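Local structure of cysteine protease (Xylella fastidiosa, 3OIS) at residues Y70-I75 against N255-N260; P98-S103 against V138-E143; G147-D152 against G161-K166; F204-S209 against Q278-F283; V210-V215 against K229-E234. The protein probably cleaves peptide bonds as a papain-like cysteine protease, and binds the nucleotide uridine diphosphate. All blocks are in the same frame, centred on the assembly; numbering follows the deposited sequence. Where two conformers were deposited one is given.

Contact 1: residues Y70-I75 against N255-N260; sequences YDQGRI and NSWGNN
The side chain of Gln-72 lies over Ser-256, its CG 3.4 Å from Ser-256 O and its extended outer part running on toward the serine's hydroxymethyl group. With CG set between the backbone N and the carbonyl carbon (chi1 72°), the methylenes stay beside the same carbonyl that the residue's own backbone grips: Gln-72 N donates to Ser-256 O over 2.7 Å, almost straight at 171°. A second backbone bond, Gly-258 N to Tyr-70 O at 3.1 Å, completes a single beta bridge between Asp-71 and Trp-257. The sequences, Gln-Gly-Arg ahead of Cys-78 and Asn-Ser-Trp-Gly, match those that in papain-like proteases carry the oxyanion-hole glutamine and the asparagine supporting the active-site histidine; consistently, Gln-72 touches Cys-78, and the Trp-257 ring stacks on His-237. Asp-71 lies alongside Gly-258, its CB 3.7 Å from Gly-258 N, while its OD1 takes Gly-73 N at 2.9 Å in an Asx turn, met from above the carboxylate plane. Water 1 extends the pairing by one step, accepting from Tyr-70 N at 2.7 Å and donating to Asn-255 O. Tyr-70 sends its hydroxyl away to Gln-88, and Trp-257 NE1 bonds to Gly-32 O.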
# COMPACT_ATOMS: atom_id res chain seq x y z
N TYR A 70 -10.01 -4.28 -0.41
CA TYR A 70 -10.13 -4.74 0.97
C TYR A 70 -10.52 -3.63 1.89
O TYR A 70 -10.59 -2.49 1.48
CB TYR A 70 -8.75 -5.24 1.49
CG TYR A 70 -7.84 -6.01 0.51
CD1 TYR A 70 -8.33 -7.11 -0.27
CD2 TYR A 70 -6.53 -5.60 0.28
CE1 TYR A 70 -7.51 -7.81 -1.11
CE2 TYR A 70 -5.69 -6.30 -0.61
CZ TYR A 70 -6.17 -7.43 -1.29
OH TYR A 70 -5.36 -8.15 -2.16
N ASP A 71 -10.78 -3.99 3.16
CA ASP A 71 -11.05 -2.94 4.13
C ASP A 71 -10.07 -3.17 5.28
O ASP A 71 -10.18 -4.18 6.01
CB ASP A 71 -12.50 -3.05 4.64
CG ASP A 71 -12.89 -1.92 5.55
OD1 ASP A 71 -12.02 -1.18 6.08
OD2 ASP A 71 -14.14 -1.77 5.80
N GLN A 72 -9.08 -2.26 5.47
CA GLN A 72 -8.10 -2.54 6.53
C GLN A 72 -8.64 -2.27 7.89
O GLN A 72 -8.03 -2.65 8.87
CB GLN A 72 -6.88 -1.68 6.29
CG GLN A 72 -7.09 -0.21 6.59
CD GLN A 72 -5.76 0.52 6.39
OE1 GLN A 72 -5.00 0.88 7.38
NE2 GLN A 72 -5.50 0.86 5.18
N GLY A 73 -9.83 -1.65 7.98
CA GLY A 73 -10.43 -1.32 9.29
C GLY A 73 -9.54 -0.46 10.19
O GLY A 73 -8.92 0.55 9.74
N ARG A 74 -9.56 -0.79 11.48
CA ARG A 74 -9.17 0.19 12.49
C ARG A 74 -7.72 0.05 12.92
O ARG A 74 -7.37 0.54 14.03
CB ARG A 74 -10.06 -0.07 13.73
CG ARG A 74 -11.55 0.16 13.44
CD ARG A 74 -12.41 -0.31 14.63
NE ARG A 74 -12.41 -1.75 14.60
CZ ARG A 74 -12.84 -2.53 15.61
NH1 ARG A 74 -13.31 -1.95 16.74
NH2 ARG A 74 -12.81 -3.85 15.47
N ILE A 75 -6.92 -0.59 12.12
CA ILE A 75 -5.48 -0.68 12.41
C ILE A 75 -4.62 -0.02 11.29
O ILE A 75 -5.12 0.34 10.20
CB ILE A 75 -5.10 -2.17 12.64
CG1 ILE A 75 -5.33 -3.05 11.35
CG2 ILE A 75 -5.68 -2.66 13.97
CD1 ILE A 75 -4.74 -4.56 11.57
N ASN A 255 -7.87 2.07 -2.89
CA ASN A 255 -7.75 2.34 -1.42
C ASN A 255 -8.11 1.03 -0.65
O ASN A 255 -8.45 0.01 -1.31
CB ASN A 255 -8.60 3.51 -1.02
CG ASN A 255 -8.05 4.25 0.21
OD1 ASN A 255 -7.21 3.72 0.93
ND2 ASN A 255 -8.51 5.47 0.43
N SER A 256 -7.97 1.02 0.67
CA SER A 256 -8.18 -0.15 1.51
C SER A 256 -9.16 0.24 2.62
O SER A 256 -9.00 -0.17 3.76
CB SER A 256 -6.82 -0.61 2.08
OG SER A 256 -6.12 0.54 2.62
N TRP A 257 -10.19 0.99 2.25
CA TRP A 257 -11.20 1.49 3.24
C TRP A 257 -12.57 0.92 2.86
O TRP A 257 -13.62 1.46 3.28
CB TRP A 257 -11.27 3.03 3.28
CG TRP A 257 -9.97 3.64 3.82
CD1 TRP A 257 -8.94 2.98 4.51
CD2 TRP A 257 -9.50 4.97 3.57
NE1 TRP A 257 -7.90 3.89 4.78
CE2 TRP A 257 -8.23 5.10 4.20
CE3 TRP A 257 -10.06 6.10 2.94
CZ2 TRP A 257 -7.51 6.32 4.17
CZ3 TRP A 257 -9.36 7.30 2.92
CH2 TRP A 257 -8.07 7.39 3.49
N GLY A 258 -12.57 -0.25 2.23
CA GLY A 258 -13.88 -0.86 1.81
C GLY A 258 -14.47 -0.27 0.53
O GLY A 258 -13.94 0.73 -0.04
N ASN A 259 -15.58 -0.91 0.06
CA ASN A 259 -16.16 -0.49 -1.23
C ASN A 259 -17.31 0.52 -1.15
O ASN A 259 -17.96 0.83 -2.22
CB ASN A 259 -16.51 -1.71 -2.10
CG ASN A 259 -17.72 -2.50 -1.60
OD1 ASN A 259 -18.14 -3.50 -2.25
ND2 ASN A 259 -18.33 -2.06 -0.51
N ASN A 260 -17.55 1.07 0.05
CA ASN A 260 -18.64 2.03 0.22
C ASN A 260 -18.09 3.44 0.31
O ASN A 260 -18.81 4.37 0.72
CB ASN A 260 -19.47 1.69 1.47
CG ASN A 260 -20.06 0.32 1.40
OD1 ASN A 260 -19.98 -0.47 2.37
ND2 ASN A 260 -20.64 -0.04 0.22
O HOH W 1 -7.90 -2.67 -0.95

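Contact 2: residues P98-S103 against V138-E143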
# COMPACT_ATOMS: atom_id res chain seq x y z
N PRO A 98 -4.43 -21.25 -7.20
CA PRO A 98 -5.70 -20.50 -7.18
C PRO A 98 -5.48 -19.01 -6.83
O PRO A 98 -4.43 -18.61 -6.32
CB PRO A 98 -6.47 -21.15 -6.04
CG PRO A 98 -5.41 -21.58 -5.08
CD PRO A 98 -4.20 -21.98 -5.93
N GLU A 99 -6.51 -18.23 -7.08
CA GLU A 99 -6.53 -16.90 -6.58
C GLU A 99 -6.85 -16.91 -5.08
O GLU A 99 -7.79 -17.53 -4.62
CB GLU A 99 -7.59 -16.09 -7.38
CG GLU A 99 -7.81 -14.68 -6.83
CD GLU A 99 -8.36 -13.72 -7.88
OE1 GLU A 99 -9.00 -14.16 -8.89
OE2 GLU A 99 -8.16 -12.51 -7.69
N PHE A 100 -6.04 -16.21 -4.29
CA PHE A 100 -6.41 -16.01 -2.88
C PHE A 100 -6.04 -14.59 -2.49
O PHE A 100 -5.19 -14.00 -3.14
CB PHE A 100 -5.71 -17.03 -1.93
CG PHE A 100 -4.20 -17.03 -2.04
CD1 PHE A 100 -3.56 -17.92 -2.86
CD2 PHE A 100 -3.42 -16.09 -1.36
CE1 PHE A 100 -2.16 -17.92 -3.00
CE2 PHE A 100 -2.00 -16.07 -1.49
CZ PHE A 100 -1.38 -16.98 -2.32
N ILE A 101 -6.68 -14.06 -1.45
CA ILE A 101 -6.25 -12.78 -0.86
C ILE A 101 -5.02 -13.14 0.02
O ILE A 101 -5.12 -14.03 0.85
CB ILE A 101 -7.34 -12.19 0.01
CG1 ILE A 101 -8.51 -11.69 -0.88
CG2 ILE A 101 -6.81 -10.93 0.73
CD1 ILE A 101 -9.79 -11.29 -0.04
N PRO A 102 -3.87 -12.48 -0.22
CA PRO A 102 -2.70 -12.74 0.66
C PRO A 102 -2.98 -12.26 2.09
O PRO A 102 -3.71 -11.26 2.29
CB PRO A 102 -1.58 -11.90 0.03
CG PRO A 102 -2.01 -11.70 -1.40
CD PRO A 102 -3.50 -11.62 -1.37
N SER A 103 -2.47 -13.01 3.07
CA SER A 103 -2.61 -12.61 4.50
C SER A 103 -1.98 -11.26 4.89
O SER A 103 -0.76 -11.17 5.07
CB SER A 103 -2.04 -13.69 5.44
OG SER A 103 -2.22 -13.21 6.75
N VAL A 138 4.36 -14.70 1.80
CA VAL A 138 3.09 -14.43 2.47
C VAL A 138 2.17 -15.62 2.26
O VAL A 138 2.14 -16.21 1.15
CB VAL A 138 2.40 -13.11 1.92
CG1 VAL A 138 2.29 -13.11 0.33
CG2 VAL A 138 1.08 -12.84 2.62
N CYS A 139 1.48 -16.01 3.32
CA CYS A 139 0.52 -17.15 3.23
C CYS A 139 -0.86 -16.63 2.83
O CYS A 139 -1.15 -15.44 2.90
CB CYS A 139 0.45 -17.90 4.55
SG CYS A 139 -0.16 -16.95 5.95
N PRO A 140 -1.78 -17.53 2.40
CA PRO A 140 -3.11 -17.09 2.13
C PRO A 140 -3.86 -16.53 3.36
O PRO A 140 -3.69 -17.01 4.50
CB PRO A 140 -3.80 -18.44 1.64
CG PRO A 140 -2.64 -19.16 0.99
CD PRO A 140 -1.54 -18.95 2.04
N GLU A 141 -4.74 -15.56 3.15
CA GLU A 141 -5.43 -14.96 4.25
C GLU A 141 -6.31 -16.00 4.98
O GLU A 141 -6.43 -15.92 6.16
CB GLU A 141 -6.13 -13.65 3.86
CG GLU A 141 -6.66 -12.89 5.06
CD GLU A 141 -6.79 -11.43 4.72
OE1 GLU A 141 -7.83 -11.01 4.15
OE2 GLU A 141 -5.82 -10.73 5.06
N LYS A 142 -6.84 -17.00 4.27
CA LYS A 142 -7.60 -18.04 4.99
C LYS A 142 -6.85 -18.74 6.07
O LYS A 142 -7.48 -19.12 7.07
CB LYS A 142 -8.29 -19.04 4.03
CG LYS A 142 -9.59 -18.41 3.46
CD LYS A 142 -10.24 -19.11 2.25
CE LYS A 142 -11.55 -18.41 1.88
NZ LYS A 142 -12.38 -19.20 0.91
N GLU A 143 -5.54 -18.93 5.88
CA GLU A 143 -4.67 -19.57 6.85
C GLU A 143 -4.28 -18.63 8.00
O GLU A 143 -3.92 -19.07 9.08
CB GLU A 143 -3.40 -20.03 6.12
CG GLU A 143 -2.47 -20.94 6.89
CD GLU A 143 -1.36 -21.49 6.00
OE1 GLU A 143 -1.22 -21.05 4.83
OE2 GLU A 143 -0.61 -22.39 6.47
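Phe-100 and Pro-140 meet ring over ring: Pro-140 CG sits above the centre of the aromatic face, 3.8 Å from the Phe-100 ring centroid and only 6° off the ring normal, a CH-pi contact. Pro-140 CB stands over the same ring, 3.8 Å from Phe-100 CD2. The chi1 of 56° tucks the Phe-100 ring back over its own main chain and onto the proline; Tyr-179 meets it edge-to-face. Beyond this pair, Glu-141 stretches out across Ile-101, whose CG2 lies 3.6 Å from Glu-141 OE1. That oxygen forms a salt bridge with Arg-104, which would probably steady the negative charge. Toward the other end of the contact the packing becomes aliphatic: Val-138 faces Pro-102, with Val-138 CG2 3.8 Å from Pro-102 CB. Beside them, Cys-139 SG rests 3.8 Å from Ser-103 CB. Two backbone bonds hold these side chains in register, Glu-141 N to Ile-101 O at 2.8 Å and Ser-103 N to Cys-139 O at 2.8 Å, both nearly along the C=O axis, so that Pro-102 and Pro-140, which have no N-H to give, sit between them as a single bridge. Ser-103 is held by its side chain as well as its backbone, for its OG bonds to Trp-144 O and Phe-106 N. The latter bond makes Ser-103 the N-cap of helix 104-114, and the bridge thus pins the start of that helix to the loop following helix 126-135, within the helical domain of the papain fold.

Contact 3: residues G147-D152 against G161-K166; sequences GDTPAD and GAPASK
Gly-147 opens the contact by letting the Pro-163 ring close on its bare backbone: Gly-147 CA lies 3.9 Å from Pro-163 CG, and Gly-147 O is 3.7 Å from Pro-163 CB. The same carbonyl accepts a hydrogen bond from water 2 over 2.9 Å. Asp-148, next along, forms a salt bridge with Arg-74. The chain meets the other segment again at Thr-149, whose side chain crosses the proline at about a right angle. Thr-149 CB is 3.9 Å from Pro-163 CD, with OG1 beside that same carbon. A chi1 of -60° sets OG1 beside the backbone N and turns the methyl CG2 anti to it, 4.2 Å from Ala-162 CB. Thr-149 O takes the water's other proton at 2.8 Å. On the far side, water 2 accepts from Ala-164 N, 2.9 Å away, within the short 3-10 turn 163-165. Pro-163 and Ala-164 also lean on Leu-105, which ties this loop to helix 104-114. No direct hydrogen bond joins the two segments; two carbonyls and one amide share a single water that gives both its protons and accepts one, so the polar link passes through water 2 while the direct touches are van der Waals contacts, mostly on the proline ring.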
# COMPACT_ATOMS: atom_id res chain seq x y z
N GLY A 147 -8.16 -9.50 11.24
CA GLY A 147 -9.05 -9.08 12.32
C GLY A 147 -8.52 -7.71 12.69
O GLY A 147 -7.33 -7.59 12.88
N ASP A 148 -9.39 -6.71 12.69
CA ASP A 148 -8.93 -5.30 12.85
C ASP A 148 -9.13 -4.77 14.28
O ASP A 148 -9.22 -3.57 14.42
CB ASP A 148 -9.62 -4.38 11.82
CG ASP A 148 -11.03 -3.95 12.29
OD1 ASP A 148 -11.70 -4.82 12.92
OD2 ASP A 148 -11.45 -2.85 12.01
N THR A 149 -9.22 -5.65 15.30
CA THR A 149 -9.24 -5.16 16.69
C THR A 149 -8.15 -4.12 16.88
O THR A 149 -6.96 -4.43 16.61
CB THR A 149 -9.01 -6.28 17.69
OG1 THR A 149 -10.04 -7.28 17.55
CG2 THR A 149 -9.10 -5.76 19.09
N PRO A 150 -8.51 -2.90 17.32
CA PRO A 150 -7.50 -1.82 17.35
C PRO A 150 -6.71 -1.80 18.66
O PRO A 150 -7.07 -2.55 19.66
CB PRO A 150 -8.32 -0.53 17.20
CG PRO A 150 -9.73 -0.93 17.87
CD PRO A 150 -9.91 -2.39 17.46
N ALA A 151 -5.68 -0.99 18.70
CA ALA A 151 -5.00 -0.68 19.96
C ALA A 151 -5.97 -0.13 20.95
O ALA A 151 -6.89 0.59 20.60
CB ALA A 151 -3.85 0.22 19.74
N ASP A 152 -5.85 -0.56 22.22
CA ASP A 152 -6.61 0.08 23.29
C ASP A 152 -6.30 1.60 23.43
O ASP A 152 -5.15 2.05 23.40
CB ASP A 152 -6.24 -0.63 24.58
CG ASP A 152 -6.96 -0.03 25.78
OD1 ASP A 152 -8.16 -0.26 25.93
OD2 ASP A 152 -6.32 0.75 26.50
N GLY A 161 -5.23 -10.93 22.92
CA GLY A 161 -6.00 -11.60 21.86
C GLY A 161 -6.16 -10.88 20.53
O GLY A 161 -6.78 -11.46 19.62
N ALA A 162 -5.65 -9.64 20.40
CA ALA A 162 -5.88 -8.90 19.14
C ALA A 162 -5.20 -9.69 18.06
O ALA A 162 -4.04 -10.09 18.23
CB ALA A 162 -5.30 -7.47 19.20
N PRO A 163 -5.95 -9.98 16.97
CA PRO A 163 -5.37 -10.70 15.86
C PRO A 163 -4.08 -10.07 15.35
O PRO A 163 -3.13 -10.83 15.07
CB PRO A 163 -6.46 -10.68 14.81
CG PRO A 163 -7.76 -10.56 15.65
CD PRO A 163 -7.37 -9.73 16.83
N ALA A 164 -3.97 -8.71 15.34
CA ALA A 164 -2.73 -8.07 14.82
C ALA A 164 -1.46 -8.36 15.61
O ALA A 164 -0.34 -8.28 15.07
CB ALA A 164 -2.93 -6.48 14.66
N SER A 165 -1.62 -8.67 16.89
CA SER A 165 -0.38 -8.92 17.71
C SER A 165 -0.05 -10.40 17.86
O SER A 165 0.99 -10.77 18.45
CB SER A 165 -0.55 -8.25 19.08
OG SER A 165 -1.65 -8.90 19.75
N LYS A 166 -0.89 -11.28 17.30
CA LYS A 166 -0.61 -12.72 17.34
C LYS A 166 0.45 -13.21 16.34
O LYS A 166 0.44 -12.84 15.13
CB LYS A 166 -1.94 -13.44 17.05
CG LYS A 166 -2.94 -13.46 18.17
CD LYS A 166 -3.86 -14.68 17.94
CE LYS A 166 -3.00 -15.84 17.38
NZ LYS A 166 -3.55 -17.21 17.74
O HOH W 2 -6.13 -6.82 15.44

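Contact 4: residues F204-S209 against Q278-F283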
# COMPACT_ATOMS: atom_id res chain seq x y z
N PHE A 204 2.04 0.01 -9.02
CA PHE A 204 3.11 0.28 -8.02
C PHE A 204 2.45 0.72 -6.72
O PHE A 204 1.29 1.16 -6.72
CB PHE A 204 4.06 1.39 -8.59
CG PHE A 204 3.38 2.66 -8.95
CD1 PHE A 204 3.13 3.66 -7.99
CD2 PHE A 204 3.10 2.95 -10.29
CE1 PHE A 204 2.47 4.83 -8.35
CE2 PHE A 204 2.48 4.21 -10.65
CZ PHE A 204 2.22 5.15 -9.67
N VAL A 205 3.18 0.52 -5.63
CA VAL A 205 2.72 0.98 -4.33
C VAL A 205 3.49 2.21 -4.00
O VAL A 205 4.62 2.37 -4.46
CB VAL A 205 2.94 -0.02 -3.18
CG1 VAL A 205 2.01 -1.22 -3.34
CG2 VAL A 205 4.42 -0.38 -3.05
N PHE A 206 2.81 3.13 -3.28
CA PHE A 206 3.49 4.32 -2.79
C PHE A 206 2.81 4.86 -1.59
O PHE A 206 1.74 4.39 -1.21
CB PHE A 206 3.57 5.39 -3.87
CG PHE A 206 2.26 6.05 -4.17
CD1 PHE A 206 1.28 5.35 -4.95
CD2 PHE A 206 1.97 7.29 -3.67
CE1 PHE A 206 0.03 6.01 -5.24
CE2 PHE A 206 0.74 7.97 -3.90
CZ PHE A 206 -0.23 7.34 -4.73
N GLY A 207 3.49 5.81 -0.93
CA GLY A 207 3.06 6.37 0.34
C GLY A 207 2.69 7.83 0.11
O GLY A 207 3.25 8.52 -0.77
N PHE A 208 1.76 8.38 0.85
CA PHE A 208 1.53 9.78 0.71
C PHE A 208 0.98 10.41 2.00
O PHE A 208 0.40 9.71 2.88
CB PHE A 208 0.59 10.07 -0.49
CG PHE A 208 -0.82 9.51 -0.38
CD1 PHE A 208 -1.11 8.15 -0.66
CD2 PHE A 208 -1.88 10.37 -0.04
CE1 PHE A 208 -2.47 7.69 -0.64
CE2 PHE A 208 -3.23 9.92 -0.03
CZ PHE A 208 -3.51 8.57 -0.28
N SER A 209 1.10 11.73 2.10
CA SER A 209 0.47 12.41 3.25
C SER A 209 -0.97 12.67 2.96
O SER A 209 -1.29 13.18 1.86
CB SER A 209 1.19 13.74 3.52
OG SER A 209 2.50 13.43 4.00
N GLN A 278 6.90 16.58 -1.54
CA GLN A 278 6.41 16.93 -0.22
C GLN A 278 5.05 16.28 0.12
O GLN A 278 4.49 16.46 1.18
CB GLN A 278 6.33 18.46 -0.13
CG GLN A 278 7.10 19.03 1.05
CD GLN A 278 6.86 20.52 1.21
OE1 GLN A 278 6.63 21.24 0.24
NE2 GLN A 278 6.87 20.96 2.43
N LEU A 279 4.52 15.53 -0.84
CA LEU A 279 3.19 14.92 -0.70
C LEU A 279 3.20 13.41 -0.88
O LEU A 279 2.38 12.74 -0.27
CB LEU A 279 2.17 15.48 -1.72
CG LEU A 279 1.74 16.92 -1.44
CD1 LEU A 279 0.86 17.45 -2.60
CD2 LEU A 279 0.96 17.03 -0.18
N ALA A 280 4.08 12.90 -1.73
CA ALA A 280 4.08 11.43 -1.96
C ALA A 280 5.51 10.96 -2.02
O ALA A 280 6.39 11.77 -2.34
CB ALA A 280 3.29 11.12 -3.26
N ASP A 281 5.80 9.71 -1.76
CA ASP A 281 7.15 9.23 -1.86
C ASP A 281 7.09 7.70 -1.87
O ASP A 281 6.03 7.11 -1.78
CB ASP A 281 7.89 9.76 -0.64
CG ASP A 281 9.40 9.59 -0.71
OD1 ASP A 281 9.99 9.92 0.38
OD2 ASP A 281 9.99 9.26 -1.75
N ASP A 282 8.24 7.03 -1.99
CA ASP A 282 8.39 5.59 -1.75
C ASP A 282 7.53 4.77 -2.73
O ASP A 282 6.72 3.92 -2.33
CB ASP A 282 8.19 5.19 -0.26
CG ASP A 282 9.21 5.90 0.65
OD1 ASP A 282 10.39 6.05 0.19
OD2 ASP A 282 8.79 6.49 1.69
N PHE A 283 7.79 5.04 -3.99
CA PHE A 283 7.14 4.34 -5.12
C PHE A 283 7.93 3.06 -5.39
O PHE A 283 9.11 3.16 -5.69
CB PHE A 283 7.25 5.23 -6.36
CG PHE A 283 6.50 6.55 -6.23
CD1 PHE A 283 5.16 6.63 -6.56
CD2 PHE A 283 7.10 7.65 -5.64
CE1 PHE A 283 4.44 7.75 -6.39
CE2 PHE A 283 6.36 8.86 -5.43
CZ PHE A 283 5.03 8.94 -5.86
O HOH W 3 2.73 16.40 2.95
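Three backbone bonds join the two segments: Gly-207 N to Asp-281 O at 3.0 Å and Asp-281 N to Gly-207 O at 3.0 Å make a hydrogen-bonded pair, and Ser-209 N reaches Leu-279 O at 2.9 Å past the non-hydrogen-bonded pair of Phe-208 and Ala-280. Against one side of this pairing lies a cluster of three rings. Phe-206 and Phe-283 lie side by side and point the same way, planes 11° apart but slid so that they hardly overlap; the closest touch is Phe-206 CB, 3.4 Å from Phe-283 CD1, with Phe-206 CG against Phe-283 CE1 beside it. Phe-204 is turned obliquely, at 61°, its CE1 3.7 Å from Phe-283 CD1, at the edge of the Phe-283 ring. What brings Phe-283 among the rings is a beta bulge: Asp-282 takes a left-handed conformation, so that three steps from Asp-281 to Trp-284 match two from Gly-207 to Val-205. The carboxylate of Asp-282 is held by Tyr-35, Arg-186 and the backbone N of Asp-38, and its side chain lies about 7 Å from that of the UDP-binding Asp-44. Farther out, Leu-194 and Leu-198 of helix 191-199 pack on Phe-204, and Ile-274 packs on Phe-206 and Phe-283. Antiparallel strands at 159°, curling round such a hydrophobic core, belong to the beta domain of the papain fold.

Contact 5: residues V210-V215 against K229-E234; sequences VYNSWV and KNDTLE
Hydrogen bonds across the contact run first through the backbone: Glu-234 N gives to Val-210 O at 2.8 Å, and Asn-212 N to Thr-232 O at 2.9 Å, in the carbonyl plane. Two side chains add to them. Asn-212 returns a bond to the same partner, its OD1 accepting from Thr-232 N at 2.7 Å from above the amide plane. Ser-213 OG donates to Asp-231 OD2 at 2.6 Å, approaching from above the carboxylate plane; that oxygen also takes the backbone N of Thr-228, so two donors would probably stabilise its charge. Between the two backbone bonds, Tyr-211 and Leu-233 form an antiparallel non-hydrogen-bonded pair, which closes the end of strand 204-211 onto the start of strand 233-245 in the papain-type beta domain. Here Tyr-211 is also the N-cap residue of the short helix 212-215, so the strand runs directly into the helix. Ring contacts centre on Tyr-211: Leu-233 CA lies over one face, 4.2 Å from the ring centroid, a CH-pi contact, and Leu-233 CD1 sits over the rim of a face. Pro-227 touches this tyrosine too. Among the apolar touches, Val-215 CG2 meets Glu-234 CG at 3.9 Å, the two side chains sliding past each other in opposite directions. Solvent supplies the last link: water 4 donates to Asp-231 OD1 at 2.8 Å and to Asn-230 O, and accepts only weakly from Asn-212 ND2.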
# COMPACT_ATOMS: atom_id res chain seq x y z
N VAL A 210 -1.78 12.46 3.97
CA VAL A 210 -3.25 12.65 3.89
C VAL A 210 -3.67 13.91 4.64
O VAL A 210 -3.18 14.12 5.77
CB VAL A 210 -3.99 11.43 4.48
CG1 VAL A 210 -5.52 11.71 4.59
CG2 VAL A 210 -3.67 10.23 3.68
N TYR A 211 -4.51 14.78 4.01
CA TYR A 211 -4.90 16.07 4.65
C TYR A 211 -6.42 16.07 4.89
O TYR A 211 -7.17 15.30 4.23
CB TYR A 211 -4.53 17.24 3.72
CG TYR A 211 -3.04 17.48 3.75
CD1 TYR A 211 -2.52 18.53 4.56
CD2 TYR A 211 -2.16 16.66 3.07
CE1 TYR A 211 -1.19 18.77 4.59
CE2 TYR A 211 -0.81 16.90 3.12
CZ TYR A 211 -0.33 17.97 3.88
OH TYR A 211 1.02 18.19 3.99
N ASN A 212 -6.85 16.95 5.81
CA ASN A 212 -8.28 16.99 6.16
C ASN A 212 -9.14 17.46 4.94
O ASN A 212 -10.36 17.27 4.92
CB ASN A 212 -8.50 17.98 7.31
CG ASN A 212 -8.34 19.41 6.85
OD1 ASN A 212 -7.38 19.76 6.19
ND2 ASN A 212 -9.35 20.25 7.13
N SER A 213 -8.50 18.02 3.91
CA SER A 213 -9.31 18.46 2.73
C SER A 213 -9.88 17.26 1.95
O SER A 213 -10.84 17.39 1.12
CB SER A 213 -8.48 19.32 1.83
OG SER A 213 -7.18 18.84 1.57
N TRP A 214 -9.27 16.08 2.13
CA TRP A 214 -9.84 14.83 1.56
C TRP A 214 -10.68 14.05 2.63
O TRP A 214 -11.84 13.67 2.37
CB TRP A 214 -8.68 13.96 1.01
CG TRP A 214 -9.14 12.68 0.35
CD1 TRP A 214 -10.31 12.48 -0.39
CD2 TRP A 214 -8.48 11.43 0.42
NE1 TRP A 214 -10.36 11.16 -0.83
CE2 TRP A 214 -9.23 10.50 -0.37
CE3 TRP A 214 -7.26 10.99 0.98
CZ2 TRP A 214 -8.83 9.15 -0.51
CZ3 TRP A 214 -6.85 9.74 0.80
CH2 TRP A 214 -7.62 8.77 0.09
N VAL A 215 -10.12 13.84 3.84
CA VAL A 215 -10.71 12.92 4.78
C VAL A 215 -11.55 13.57 5.84
O VAL A 215 -12.15 12.87 6.63
CB VAL A 215 -9.64 12.02 5.52
CG1 VAL A 215 -8.89 11.18 4.52
CG2 VAL A 215 -8.65 12.86 6.32
N LYS A 229 -1.85 25.08 2.27
CA LYS A 229 -1.25 25.31 3.58
C LYS A 229 -2.31 25.68 4.66
O LYS A 229 -1.99 25.77 5.86
CB LYS A 229 -0.14 26.39 3.49
CG LYS A 229 1.09 25.96 2.80
CD LYS A 229 2.11 27.13 2.60
CE LYS A 229 3.37 26.58 1.97
NZ LYS A 229 4.55 27.52 1.88
N ASN A 230 -3.56 25.86 4.26
CA ASN A 230 -4.65 25.98 5.21
C ASN A 230 -5.20 24.65 5.72
O ASN A 230 -6.03 24.65 6.61
CB ASN A 230 -5.82 26.80 4.62
CG ASN A 230 -5.34 28.14 4.12
OD1 ASN A 230 -4.73 28.90 4.89
ND2 ASN A 230 -5.41 28.35 2.81
N ASP A 231 -4.80 23.55 5.08
CA ASP A 231 -5.33 22.25 5.44
C ASP A 231 -4.55 21.73 6.63
O ASP A 231 -3.54 22.35 7.06
CB ASP A 231 -5.15 21.27 4.28
CG ASP A 231 -6.07 21.55 3.10
OD1 ASP A 231 -7.08 22.27 3.32
OD2 ASP A 231 -5.77 20.98 2.02
N THR A 232 -4.97 20.62 7.19
CA THR A 232 -4.17 19.94 8.26
C THR A 232 -3.69 18.53 7.86
O THR A 232 -4.44 17.70 7.31
CB THR A 232 -4.93 19.94 9.62
OG1 THR A 232 -4.40 18.97 10.56
CG2 THR A 232 -6.36 19.68 9.38
N LEU A 233 -2.44 18.23 8.15
CA LEU A 233 -1.92 16.87 7.97
C LEU A 233 -2.58 15.94 8.96
O LEU A 233 -2.55 16.18 10.21
CB LEU A 233 -0.37 16.90 8.15
CG LEU A 233 0.33 15.49 8.05
CD1 LEU A 233 0.21 14.97 6.65
CD2 LEU A 233 1.86 15.71 8.32
N GLU A 234 -3.19 14.88 8.45
CA GLU A 234 -3.83 13.82 9.28
C GLU A 234 -3.04 12.52 9.44
O GLU A 234 -3.23 11.74 10.42
CB GLU A 234 -5.21 13.45 8.73
CG GLU A 234 -6.16 14.69 8.63
CD GLU A 234 -6.45 15.33 10.00
OE1 GLU A 234 -6.62 14.60 11.01
OE2 GLU A 234 -6.46 16.55 10.11
O HOH W 4 -8.57 23.17 5.49

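Contact 1 is the widest closure along the chain: contacts 2, 3 and 5 are all nested within its loop, while contact 4 crosses it. Contacts 4 and 5, with centres 16 Å apart, share strand 204-211 in one antiparallel sheet. Contacts 2 and 3 follow each other in the loops round helix 104-114, and contact 2 lies on the opposite side of the chain's centre from contacts 4 and 5, about 34 Å from contact 5 between centres. Contact 1 touches contacts 2, 3 and 5, through Tyr-70 on Ile-101, an Arg-74 to Asp-148 salt bridge and Trp-257 on Trp-214, but not contact 4, about 6 Å away between nearest atoms. It therefore joins the helical and beta halves, where papain-like proteases have their active-site cleft.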